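Local coordinates for aldehyde dehydrogenase 12 (Zea mays, PDB 6D97), which probably catalyses the NAD-dependent oxidation of L-glutamate gamma-semialdehyde to glutamate, the last step of proline catabolism in plants, at residues 157-162 with 515-520; 149-154 with 497-502; 108-113 with 245-250. One frame throughout, in Å; residues are numbered along the deposited sequence.

Interaction 1 (157-162 with 515-520)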
ATOM      1  N   GLU A 157      -0.120 -19.523  10.908  1.00 28.45           N
ATOM      2  CA  GLU A 157       1.276 -19.290  10.553  1.00 37.42           C
ATOM      3  C   GLU A 157       1.474 -17.915   9.929  1.00 30.02           C
ATOM      4  O   GLU A 157       2.562 -17.342  10.037  1.00 33.38           O
ATOM      5  CB  GLU A 157       1.783 -20.380   9.609  1.00 32.24           C
ATOM      6  CG  GLU A 157       2.289 -21.624  10.318  1.00 42.56           C
ATOM      7  CD  GLU A 157       3.151 -22.497   9.422  1.00 53.15           C
ATOM      8  OE1 GLU A 157       3.590 -23.574   9.882  1.00 50.60           O
ATOM      9  OE2 GLU A 157       3.392 -22.102   8.261  1.00 56.92           O
ATOM     10  N   ASN A 158       0.437 -17.360   9.295  1.00 25.20           N
ATOM     11  CA  ASN A 158       0.561 -16.046   8.676  1.00 29.55           C
ATOM     12  C   ASN A 158       0.589 -14.911   9.689  1.00 28.37           C
ATOM     13  O   ASN A 158       0.919 -13.780   9.316  1.00 30.97           O
ATOM     14  CB  ASN A 158      -0.582 -15.810   7.687  1.00 28.29           C
ATOM     15  CG  ASN A 158      -0.472 -16.680   6.453  1.00 26.62           C
ATOM     16  OD1 ASN A 158       0.589 -17.230   6.157  1.00 25.47           O
ATOM     17  ND2 ASN A 158      -1.569 -16.801   5.719  1.00 17.80           N
ATOM     18  N   PHE A 159       0.269 -15.174  10.949  1.00 23.00           N
ATOM     19  CA  PHE A 159       0.162 -14.108  11.933  1.00 28.93           C
ATOM     20  C   PHE A 159       0.990 -14.426  13.162  1.00 24.92           C
ATOM     21  O   PHE A 159       0.574 -14.201  14.302  1.00 30.61           O
ATOM     22  CB  PHE A 159      -1.302 -13.839  12.262  1.00 20.07           C
ATOM     23  CG  PHE A 159      -2.084 -13.387  11.068  1.00 22.10           C
ATOM     24  CD1 PHE A 159      -1.953 -12.090  10.602  1.00 24.96           C
ATOM     25  CD2 PHE A 159      -2.897 -14.266  10.375  1.00 20.95           C
ATOM     26  CE1 PHE A 159      -2.636 -11.667   9.486  1.00 23.31           C
ATOM     27  CE2 PHE A 159      -3.591 -13.845   9.257  1.00 24.79           C
ATOM     28  CZ  PHE A 159      -3.457 -12.543   8.812  1.00 24.45           C
ATOM     29  N   CYS A 160       2.193 -14.940  12.926  1.00 29.91           N
ATOM     30  CA  CYS A 160       3.212 -15.111  13.945  1.00 33.35           C
ATOM     31  C   CYS A 160       4.094 -13.866  14.014  1.00 36.66           C
ATOM     32  O   CYS A 160       4.045 -12.987  13.149  1.00 27.78           O
ATOM     33  CB  CYS A 160       4.066 -16.346  13.652  1.00 28.37           C
ATOM     34  SG  CYS A 160       3.152 -17.897  13.498  1.00 30.81           S
ATOM     35  N   GLY A 161       4.909 -13.804  15.064  1.00 36.28           N
ATOM     36  CA  GLY A 161       5.855 -12.708  15.216  1.00 31.67           C
ATOM     37  C   GLY A 161       5.171 -11.354  15.229  1.00 27.18           C
ATOM     38  O   GLY A 161       4.295 -11.077  16.055  1.00 24.18           O
ATOM     39  N   ASP A 162       5.577 -10.496  14.294  1.00 22.13           N
ATOM     40  CA  ASP A 162       5.084  -9.127  14.211  1.00 25.74           C
ATOM     41  C   ASP A 162       3.871  -8.978  13.302  1.00 22.07           C
ATOM     42  O   ASP A 162       3.384  -7.854  13.129  1.00 24.78           O
ATOM     43  CB  ASP A 162       6.193  -8.190  13.708  1.00 29.56           C
ATOM     44  CG  ASP A 162       7.346  -8.055  14.684  1.00 34.82           C
ATOM     45  OD1 ASP A 162       7.113  -7.661  15.846  1.00 39.55           O
ATOM     46  OD2 ASP A 162       8.493  -8.344  14.282  1.00 36.45           O
ATOM     47  N   GLY A 515      -9.809 -14.628   6.218  1.00 23.36           N
ATOM     48  CA  GLY A 515      -8.496 -15.180   5.949  1.00 29.99           C
ATOM     49  C   GLY A 515      -7.344 -14.202   5.800  1.00 28.12           C
ATOM     50  O   GLY A 515      -6.365 -14.273   6.551  1.00 31.36           O
ATOM     51  N   THR A 516      -7.445 -13.292   4.832  1.00 29.19           N
ATOM     52  CA  THR A 516      -6.329 -12.442   4.442  1.00 29.10           C
ATOM     53  C   THR A 516      -6.191 -11.241   5.374  1.00 31.20           C
ATOM     54  O   THR A 516      -7.121 -10.901   6.110  1.00 21.91           O
ATOM     55  CB  THR A 516      -6.509 -11.960   3.002  1.00 21.35           C
ATOM     56  OG1 THR A 516      -7.703 -11.173   2.887  1.00 19.67           O
ATOM     57  CG2 THR A 516      -6.594 -13.133   2.061  1.00 20.14           C
ATOM     58  N   PRO A 517      -5.022 -10.588   5.371  1.00 34.85           N
ATOM     59  CA  PRO A 517      -4.883  -9.349   6.153  1.00 32.32           C
ATOM     60  C   PRO A 517      -5.914  -8.297   5.791  1.00 30.62           C
ATOM     61  O   PRO A 517      -6.422  -7.607   6.683  1.00 26.48           O
ATOM     62  CB  PRO A 517      -3.460  -8.885   5.820  1.00 35.69           C
ATOM     63  CG  PRO A 517      -2.731 -10.148   5.461  1.00 34.36           C
ATOM     64  CD  PRO A 517      -3.740 -11.038   4.798  1.00 26.21           C
ATOM     65  N   GLU A 518      -6.236  -8.156   4.502  1.00 25.78           N
ATOM     66  CA  GLU A 518      -7.255  -7.194   4.093  1.00 25.28           C
ATOM     67  C   GLU A 518      -8.619  -7.567   4.652  1.00 26.07           C
ATOM     68  O   GLU A 518      -9.351  -6.699   5.143  1.00 20.27           O
ATOM     69  CB  GLU A 518      -7.314  -7.095   2.570  1.00 26.91           C
ATOM     70  CG  GLU A 518      -6.039  -6.563   1.942  1.00 34.61           C
ATOM     71  CD  GLU A 518      -4.966  -7.627   1.820  1.00 38.90           C
ATOM     72  OE1 GLU A 518      -5.313  -8.826   1.905  1.00 41.98           O
ATOM     73  OE2 GLU A 518      -3.782  -7.268   1.648  1.00 44.02           O
ATOM     74  N   ALA A 519      -8.975  -8.853   4.583  1.00 26.41           N
ATOM     75  CA  ALA A 519     -10.257  -9.305   5.112  1.00 24.91           C
ATOM     76  C   ALA A 519     -10.370  -9.016   6.602  1.00 24.25           C
ATOM     77  O   ALA A 519     -11.417  -8.564   7.079  1.00 22.00           O
ATOM     78  CB  ALA A 519     -10.434 -10.797   4.840  1.00 21.99           C
ATOM     79  N   ILE A 520      -9.297  -9.264   7.352  1.00 31.44           N
ATOM     80  CA  ILE A 520      -9.317  -9.010   8.789  1.00 27.45           C
ATOM     81  C   ILE A 520      -9.490  -7.522   9.063  1.00 26.61           C
ATOM     82  O   ILE A 520     -10.292  -7.118   9.913  1.00 26.72           O
ATOM     83  CB  ILE A 520      -8.038  -9.557   9.442  1.00 20.20           C
ATOM     84  CG1 ILE A 520      -8.018 -11.080   9.342  1.00 18.75           C
ATOM     85  CG2 ILE A 520      -7.946  -9.096  10.887  1.00 17.26           C
ATOM     86  CD1 ILE A 520      -6.723 -11.693   9.839  1.00 22.99           C
TER
HETATM   87  O   HOH W   1      -3.984 -15.131   5.513  1.00 30.24           O
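The phenyl ring of F159 meets 515-520 with its far end: the carbonyl oxygen of G515 lies at the ring edge, in its plane, while I520 and P517 approach obliquely. G515 O is 3.9 Å from F159 CE2, so the rim carbons with their outward C-H bonds face the oxygen. I520 comes from the opposite direction and touches with the end of its longer branch, CD1 standing 3.5 Å from F159 CZ. P517 adds CG of its pyrrolidine ring, 4.2 Å from the same CZ. With CG of F159 anti to the carbonyl carbon (chi1 -62°), the ring reaches from the loop after helix 142-157 to the start of helix 517-524. Elsewhere it meets the rings of F155 and Y214, and V164 and L167 of helix 163-167 also pack on it.

That helix start is a classic N-cap. T516 OG1 accepts from A519 N at 3.1 Å with an N-H...O angle of 158°, and T516 O accepts from I520 N, which fixes the first turn; I520 is directed at the ring from it, while P517 touches through CG. G515, just before the cap, has backbone angles that call for glycine. Beside the ring, one water bridges the segments, accepting from N158 ND2 at 2.9 Å and donating to G515 O at 2.7 Å. The buried G515 carbonyl, with an aromatic edge beside it, thus takes a hydrogen bond from the water.

N158 OD1 accepts from the backbone N of D162 in the second subunit, and E518 pairs with R169 of that subunit. The N158 amide that holds the water thus also reaches into the subunit interface: apolar packing inside the chain and polar pairing between chains share one loop.

Interaction 2 (149-154 with 497-502)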
ATOM      1  N   VAL A 149      -8.468 -28.186   8.719  1.00 24.15           N
ATOM      2  CA  VAL A 149      -7.441 -27.979   9.731  1.00 29.82           C
ATOM      3  C   VAL A 149      -6.187 -27.382   9.107  1.00 35.65           C
ATOM      4  O   VAL A 149      -5.519 -26.535   9.713  1.00 34.42           O
ATOM      5  CB  VAL A 149      -7.135 -29.299  10.458  1.00 30.94           C
ATOM      6  CG1 VAL A 149      -6.355 -29.018  11.724  1.00 27.87           C
ATOM      7  CG2 VAL A 149      -8.424 -30.037  10.768  1.00 27.21           C
ATOM      8  N   GLN A 150      -5.845 -27.813   7.892  1.00 31.04           N
ATOM      9  CA  GLN A 150      -4.647 -27.308   7.231  1.00 29.60           C
ATOM     10  C   GLN A 150      -4.774 -25.819   6.928  1.00 31.21           C
ATOM     11  O   GLN A 150      -3.834 -25.046   7.155  1.00 31.88           O
ATOM     12  CB  GLN A 150      -4.383 -28.103   5.953  1.00 30.01           C
ATOM     13  CG  GLN A 150      -3.771 -29.468   6.199  1.00 39.08           C
ATOM     14  CD  GLN A 150      -3.863 -30.379   4.990  1.00 50.15           C
ATOM     15  OE1 GLN A 150      -4.758 -30.234   4.156  1.00 51.51           O
ATOM     16  NE2 GLN A 150      -2.932 -31.323   4.887  1.00 43.40           N
ATOM     17  N   VAL A 151      -5.930 -25.400   6.407  1.00 33.21           N
ATOM     18  CA  VAL A 151      -6.175 -23.977   6.183  1.00 32.60           C
ATOM     19  C   VAL A 151      -6.049 -23.210   7.491  1.00 30.15           C
ATOM     20  O   VAL A 151      -5.401 -22.158   7.558  1.00 28.50           O
ATOM     21  CB  VAL A 151      -7.557 -23.760   5.540  1.00 32.25           C
ATOM     22  CG1 VAL A 151      -7.932 -22.284   5.584  1.00 30.86           C
ATOM     23  CG2 VAL A 151      -7.575 -24.278   4.111  1.00 26.28           C
ATOM     24  N   SER A 152      -6.676 -23.728   8.551  1.00 22.22           N
ATOM     25  CA  SER A 152      -6.583 -23.093   9.862  1.00 19.03           C
ATOM     26  C   SER A 152      -5.134 -22.989  10.320  1.00 21.08           C
ATOM     27  O   SER A 152      -4.705 -21.946  10.824  1.00 27.22           O
ATOM     28  CB  SER A 152      -7.413 -23.876  10.879  1.00 19.61           C
ATOM     29  OG  SER A 152      -8.724 -24.101  10.397  1.00 26.83           O
ATOM     30  N   GLN A 153      -4.361 -24.062  10.134  1.00 24.57           N
ATOM     31  CA  GLN A 153      -2.973 -24.072  10.585  1.00 21.12           C
ATOM     32  C   GLN A 153      -2.145 -23.047   9.819  1.00 24.33           C
ATOM     33  O   GLN A 153      -1.351 -22.304  10.409  1.00 24.85           O
ATOM     34  CB  GLN A 153      -2.392 -25.481  10.431  1.00 19.64           C
ATOM     35  CG  GLN A 153      -1.105 -25.736  11.195  1.00 29.15           C
ATOM     36  CD  GLN A 153       0.121 -25.250  10.460  1.00 30.59           C
ATOM     37  OE1 GLN A 153       0.107 -25.091   9.237  1.00 38.91           O
ATOM     38  NE2 GLN A 153       1.194 -25.006  11.204  1.00 27.08           N
ATOM     39  N   LYS A 154      -2.332 -22.986   8.496  1.00 27.66           N
ATOM     40  CA  LYS A 154      -1.591 -22.035   7.672  1.00 28.00           C
ATOM     41  C   LYS A 154      -1.960 -20.597   8.012  1.00 28.22           C
ATOM     42  O   LYS A 154      -1.086 -19.724   8.060  1.00 29.82           O
ATOM     43  CB  LYS A 154      -1.845 -22.320   6.190  1.00 22.75           C
ATOM     44  CG  LYS A 154      -0.914 -23.367   5.591  1.00 42.86           C
ATOM     45  CD  LYS A 154       0.481 -22.791   5.388  1.00 45.21           C
ATOM     46  CE  LYS A 154       1.485 -23.862   4.999  1.00 37.46           C
ATOM     47  NZ  LYS A 154       1.779 -24.790   6.123  1.00 44.96           N
ATOM     48  N   ALA A 497     -11.349 -22.098  -1.455  1.00 40.29           N
ATOM     49  CA  ALA A 497     -10.581 -20.867  -1.311  1.00 37.86           C
ATOM     50  C   ALA A 497      -9.673 -20.972  -0.094  1.00 37.41           C
ATOM     51  O   ALA A 497     -10.173 -21.118   1.028  1.00 33.17           O
ATOM     52  CB  ALA A 497     -11.510 -19.667  -1.178  1.00 37.71           C
ATOM     53  N   PRO A 498      -8.352 -20.927  -0.260  1.00 36.74           N
ATOM     54  CA  PRO A 498      -7.463 -21.057   0.899  1.00 37.22           C
ATOM     55  C   PRO A 498      -7.186 -19.713   1.553  1.00 29.85           C
ATOM     56  O   PRO A 498      -7.742 -18.685   1.153  1.00 30.37           O
ATOM     57  CB  PRO A 498      -6.200 -21.675   0.291  1.00 27.58           C
ATOM     58  CG  PRO A 498      -6.180 -21.137  -1.111  1.00 35.93           C
ATOM     59  CD  PRO A 498      -7.607 -20.874  -1.529  1.00 32.84           C
ATOM     60  N   GLN A 499      -6.314 -19.708   2.561  1.00 27.81           N
ATOM     61  CA  GLN A 499      -6.088 -18.499   3.340  1.00 25.61           C
ATOM     62  C   GLN A 499      -5.203 -17.482   2.631  1.00 24.02           C
ATOM     63  O   GLN A 499      -5.084 -16.353   3.118  1.00 33.07           O
ATOM     64  CB  GLN A 499      -5.464 -18.860   4.688  1.00 18.42           C
ATOM     65  CG  GLN A 499      -3.982 -19.208   4.608  1.00 17.28           C
ATOM     66  CD  GLN A 499      -3.697 -20.458   3.784  1.00 31.52           C
ATOM     67  OE1 GLN A 499      -4.418 -21.453   3.865  1.00 37.21           O
ATOM     68  NE2 GLN A 499      -2.642 -20.405   2.981  1.00 30.16           N
ATOM     69  N   ASN A 500      -4.573 -17.846   1.515  1.00 27.93           N
ATOM     70  CA  ASN A 500      -3.683 -16.908   0.844  1.00 26.89           C
ATOM     71  C   ASN A 500      -4.418 -15.899  -0.028  1.00 29.91           C
ATOM     72  O   ASN A 500      -3.784 -14.954  -0.509  1.00 32.70           O
ATOM     73  CB  ASN A 500      -2.646 -17.654   0.000  1.00 26.80           C
ATOM     74  CG  ASN A 500      -3.249 -18.773  -0.816  1.00 36.46           C
ATOM     75  OD1 ASN A 500      -3.595 -19.821  -0.276  1.00 40.62           O
ATOM     76  ND2 ASN A 500      -3.362 -18.566  -2.125  1.00 30.90           N
ATOM     77  N   HIS A 501      -5.721 -16.060  -0.251  1.00 26.84           N
ATOM     78  CA  HIS A 501      -6.449 -15.017  -0.953  1.00 28.77           C
ATOM     79  C   HIS A 501      -7.861 -14.902  -0.397  1.00 24.28           C
ATOM     80  O   HIS A 501      -8.350 -15.768   0.334  1.00 24.58           O
ATOM     81  CB  HIS A 501      -6.463 -15.243  -2.472  1.00 29.01           C
ATOM     82  CG  HIS A 501      -7.218 -16.457  -2.912  1.00 32.35           C
ATOM     83  ND1 HIS A 501      -8.593 -16.503  -2.959  1.00 26.56           N
ATOM     84  CD2 HIS A 501      -6.786 -17.660  -3.355  1.00 25.91           C
ATOM     85  CE1 HIS A 501      -8.976 -17.689  -3.399  1.00 26.82           C
ATOM     86  NE2 HIS A 501      -7.899 -18.409  -3.651  1.00 24.91           N
ATOM     87  N   TRP A 502      -8.489 -13.788  -0.752  1.00 31.76           N
ATOM     88  CA  TRP A 502      -9.801 -13.420  -0.246  1.00 28.19           C
ATOM     89  C   TRP A 502     -10.846 -14.483  -0.559  1.00 30.32           C
ATOM     90  O   TRP A 502     -10.839 -15.095  -1.631  1.00 30.41           O
ATOM     91  CB  TRP A 502     -10.197 -12.078  -0.869  1.00 23.44           C
ATOM     92  CG  TRP A 502     -11.640 -11.693  -0.761  1.00 32.59           C
ATOM     93  CD1 TRP A 502     -12.691 -12.188  -1.489  1.00 31.56           C
ATOM     94  CD2 TRP A 502     -12.187 -10.684   0.094  1.00 32.04           C
ATOM     95  NE1 TRP A 502     -13.857 -11.566  -1.118  1.00 27.70           N
ATOM     96  CE2 TRP A 502     -13.576 -10.636  -0.152  1.00 33.22           C
ATOM     97  CE3 TRP A 502     -11.639  -9.818   1.049  1.00 29.94           C
ATOM     98  CZ2 TRP A 502     -14.426  -9.764   0.528  1.00 32.06           C
ATOM     99  CZ3 TRP A 502     -12.486  -8.952   1.722  1.00 28.35           C
ATOM    100  CH2 TRP A 502     -13.864  -8.930   1.454  1.00 32.47           C
TER
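Helix 142-157 passes a type I beta turn, P498 to H501, with the CA atoms of V151 and Q499 6.2 Å apart. In this aldehyde dehydrogenase fold the turn belongs to the long loop between strand 485-488 and helix 517-524, and Q499 is the residue it directs at the helix. Q499 CG is tucked over its own backbone, flanked by N and C (chi1 76°), and a bend at chi2 (-64°) sets the amide beside the helix surface. K154 receives it on CB, which is 3.6 Å from Q499 CD, and all three heavy atoms of the amide beyond CG pack against this one methylene. The lysine chain then bends away, and its NZ has weak, long ion pairs with E157 and with D112 of the second subunit. V151 runs antiparallel alongside Q499, its CG1 4.0 Å from Q499 OE1, and the same oxygen lies 3.9 Å from V151 CA.

The contact is thus aliphatic carbon against amide, and the polar work of Q499 is done elsewhere: NE2 donates to D162 OD2 of the second subunit. Further along the loop, W502 meets H527 of the third subunit ring to ring. Next to it H501 ND1 donates to W502 O over 3.0 Å, reaching the oxygen from above the carbonyl plane.

Interaction 3 (108-113 with 245-250)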
ATOM      1  N   LEU A 108       1.727  -8.047  19.987  1.00 28.56           N
ATOM      2  CA  LEU A 108       2.820  -9.012  20.050  1.00 29.74           C
ATOM      3  C   LEU A 108       2.374 -10.315  20.695  1.00 31.52           C
ATOM      4  O   LEU A 108       2.799 -11.397  20.273  1.00 25.79           O
ATOM      5  CB  LEU A 108       3.998  -8.417  20.818  1.00 29.68           C
ATOM      6  CG  LEU A 108       4.520  -7.129  20.191  1.00 32.74           C
ATOM      7  CD1 LEU A 108       5.818  -6.674  20.852  1.00 33.06           C
ATOM      8  CD2 LEU A 108       4.693  -7.347  18.703  1.00 36.89           C
ATOM      9  N   MET A 109       1.530 -10.225  21.728  1.00 27.56           N
ATOM     10  CA  MET A 109       1.031 -11.419  22.401  1.00 35.47           C
ATOM     11  C   MET A 109       0.275 -12.317  21.437  1.00 29.41           C
ATOM     12  O   MET A 109       0.414 -13.543  21.474  1.00 30.02           O
ATOM     13  CB  MET A 109       0.125 -11.021  23.566  1.00 20.18           C
ATOM     14  CG  MET A 109      -0.481 -12.186  24.336  1.00 24.44           C
ATOM     15  SD  MET A 109      -1.613 -11.597  25.613  1.00 30.21           S
ATOM     16  CE  MET A 109      -2.979 -10.988  24.626  1.00 20.66           C
ATOM     17  N   TYR A 110      -0.533 -11.725  20.565  1.00 31.10           N
ATOM     18  CA  TYR A 110      -1.303 -12.554  19.654  1.00 32.58           C
ATOM     19  C   TYR A 110      -0.443 -13.087  18.521  1.00 30.30           C
ATOM     20  O   TYR A 110      -0.784 -14.110  17.915  1.00 22.05           O
ATOM     21  CB  TYR A 110      -2.502 -11.777  19.132  1.00 24.62           C
ATOM     22  CG  TYR A 110      -3.684 -11.950  20.037  1.00 28.84           C
ATOM     23  CD1 TYR A 110      -4.452 -13.102  19.977  1.00 29.15           C
ATOM     24  CD2 TYR A 110      -4.013 -10.989  20.975  1.00 29.45           C
ATOM     25  CE1 TYR A 110      -5.528 -13.283  20.808  1.00 31.43           C
ATOM     26  CE2 TYR A 110      -5.089 -11.158  21.809  1.00 36.55           C
ATOM     27  CZ  TYR A 110      -5.843 -12.306  21.723  1.00 35.49           C
ATOM     28  OH  TYR A 110      -6.917 -12.472  22.562  1.00 35.57           O
ATOM     29  N   GLY A 111       0.666 -12.413  18.218  1.00 24.72           N
ATOM     30  CA  GLY A 111       1.676 -13.043  17.387  1.00 17.99           C
ATOM     31  C   GLY A 111       2.207 -14.312  18.025  1.00 33.98           C
ATOM     32  O   GLY A 111       2.340 -15.347  17.366  1.00 33.21           O
ATOM     33  N   ASP A 112       2.491 -14.253  19.331  1.00 26.53           N
ATOM     34  CA  ASP A 112       3.005 -15.421  20.040  1.00 22.75           C
ATOM     35  C   ASP A 112       1.944 -16.503  20.184  1.00 22.61           C
ATOM     36  O   ASP A 112       2.236 -17.691  20.003  1.00 27.52           O
ATOM     37  CB  ASP A 112       3.540 -15.016  21.414  1.00 29.40           C
ATOM     38  CG  ASP A 112       4.859 -14.272  21.331  1.00 50.20           C
ATOM     39  OD1 ASP A 112       5.544 -14.385  20.291  1.00 52.26           O
ATOM     40  OD2 ASP A 112       5.208 -13.571  22.305  1.00 57.74           O
ATOM     41  N   ILE A 113       0.712 -16.116  20.526  1.00 28.13           N
ATOM     42  CA  ILE A 113      -0.377 -17.086  20.639  1.00 38.61           C
ATOM     43  C   ILE A 113      -0.570 -17.818  19.319  1.00 19.77           C
ATOM     44  O   ILE A 113      -0.690 -19.048  19.279  1.00 37.05           O
ATOM     45  CB  ILE A 113      -1.674 -16.388  21.082  1.00 36.46           C
ATOM     46  CG1 ILE A 113      -1.547 -15.896  22.521  1.00 36.04           C
ATOM     47  CG2 ILE A 113      -2.860 -17.328  20.930  1.00 27.12           C
ATOM     48  CD1 ILE A 113      -2.627 -14.914  22.905  1.00 35.64           C
ATOM     49  N   ALA A 245      -8.074 -15.670  29.314  1.00 24.76           N
ATOM     50  CA  ALA A 245      -9.419 -16.104  29.673  1.00 25.26           C
ATOM     51  C   ALA A 245     -10.447 -15.010  29.418  1.00 27.75           C
ATOM     52  O   ALA A 245     -11.559 -15.286  28.954  1.00 27.31           O
ATOM     53  CB  ALA A 245      -9.451 -16.536  31.141  1.00 26.82           C
ATOM     54  N   GLU A 246     -10.088 -13.755  29.692  1.00 27.92           N
ATOM     55  CA  GLU A 246     -11.057 -12.669  29.645  1.00 34.58           C
ATOM     56  C   GLU A 246     -11.234 -12.072  28.257  1.00 34.47           C
ATOM     57  O   GLU A 246     -12.071 -11.179  28.095  1.00 39.27           O
ATOM     58  CB  GLU A 246     -10.647 -11.559  30.621  1.00 35.95           C
ATOM     59  N   ASP A 247     -10.484 -12.537  27.255  1.00 31.71           N
ATOM     60  CA  ASP A 247     -10.487 -11.881  25.953  1.00 32.10           C
ATOM     61  C   ASP A 247     -11.655 -12.293  25.062  1.00 28.65           C
ATOM     62  O   ASP A 247     -11.978 -11.562  24.120  1.00 36.51           O
ATOM     63  CB  ASP A 247      -9.168 -12.144  25.220  1.00 33.63           C
ATOM     64  CG  ASP A 247      -8.070 -11.185  25.640  1.00 25.53           C
ATOM     65  OD1 ASP A 247      -8.208 -10.566  26.714  1.00 33.18           O
ATOM     66  OD2 ASP A 247      -7.077 -11.042  24.895  1.00 29.24           O
ATOM     67  N   MET A 248     -12.299 -13.431  25.323  1.00 30.55           N
ATOM     68  CA  MET A 248     -13.417 -13.836  24.480  1.00 33.61           C
ATOM     69  C   MET A 248     -14.393 -14.695  25.270  1.00 34.31           C
ATOM     70  O   MET A 248     -14.060 -15.259  26.317  1.00 34.76           O
ATOM     71  CB  MET A 248     -12.942 -14.586  23.226  1.00 24.24           C
ATOM     72  CG  MET A 248     -12.340 -15.969  23.474  1.00 27.17           C
ATOM     73  SD  MET A 248     -13.527 -17.336  23.537  1.00 35.66           S
ATOM     74  CE  MET A 248     -14.138 -17.357  21.854  1.00 21.42           C
ATOM     75  N   ASP A 249     -15.609 -14.795  24.736  1.00 30.97           N
ATOM     76  CA  ASP A 249     -16.655 -15.637  25.289  1.00 26.93           C
ATOM     77  C   ASP A 249     -17.158 -16.599  24.220  1.00 28.54           C
ATOM     78  O   ASP A 249     -17.045 -16.340  23.019  1.00 26.26           O
ATOM     79  CB  ASP A 249     -17.822 -14.804  25.826  1.00 31.35           C
ATOM     80  CG  ASP A 249     -17.406 -13.891  26.953  1.00 35.77           C
ATOM     81  OD1 ASP A 249     -16.762 -14.373  27.907  1.00 39.21           O
ATOM     82  OD2 ASP A 249     -17.713 -12.688  26.877  1.00 36.27           O
ATOM     83  N   PHE A 250     -17.742 -17.703  24.679  1.00 27.93           N
ATOM     84  CA  PHE A 250     -18.230 -18.768  23.809  1.00 23.97           C
ATOM     85  C   PHE A 250     -19.636 -19.131  24.261  1.00 28.83           C
ATOM     86  O   PHE A 250     -19.816 -19.595  25.391  1.00 27.00           O
ATOM     87  CB  PHE A 250     -17.290 -19.977  23.885  1.00 31.87           C
ATOM     88  CG  PHE A 250     -17.603 -21.075  22.910  1.00 30.15           C
ATOM     89  CD1 PHE A 250     -17.639 -20.830  21.545  1.00 23.87           C
ATOM     90  CD2 PHE A 250     -17.813 -22.368  23.364  1.00 29.95           C
ATOM     91  CE1 PHE A 250     -17.907 -21.855  20.651  1.00 29.53           C
ATOM     92  CE2 PHE A 250     -18.082 -23.396  22.482  1.00 31.97           C
ATOM     93  CZ  PHE A 250     -18.128 -23.143  21.122  1.00 35.28           C
TER
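Y110 leaves helix 105-121 with chi1 at -89°, while D247 holds CG anti to its carbonyl carbon (chi1 -84°); these settings bring phenol and carboxylate together from opposite directions. Y110 OH donates to D247 OD2 at 2.7 Å, meeting the anti lone pair of that oxygen, the one directed away from OD1. OD2 lies at the ring edge near its plane, 3.6 Å from Y110 CZ, and the carboxylate is turned only 22° from the ring. M109 is extended to its thioether and bends at chi3, bringing CE to 4.1 Å from the same OD2.

The contact ties the helix to the loop that enters strand 249-251 of the parallel sheet of the Rossmann-type NAD-binding domain, next to strand 218-223. D247 OD2 also forms a salt bridge with R106, one turn before Y110 on the same helix, so a buried carboxylate oxygen is gripped by both a hydroxyl and a guanidinium; this would probably favour the charged form. Helix 203-214 covers the tyrosine through M210, L213 and Y214, and within its own helix I113 CD1 lies 3.9 Å above one face of the ring, offset toward the rim.

Interactions 1 and 3 are buried, whereas interaction 2 is partly buried. Interactions 1 and 2 take in helix 142-157 and the loop that follows it, and they touch directly: T516 CG2 packs on the backbone of 499-502, and N158 on Q499. Both also border the second subunit. Interaction 3 lies on helix 105-121 and the loop entering strand 249-251 of the nucleotide-binding sheet, meeting interaction 1 where L108 packs on D162. Chemistry follows place: apolar packing on a phenyl ring, with a bridging water, in 1, an amide lying on aliphatic carbons in 2, and a direct phenol-carboxylate bond in 3.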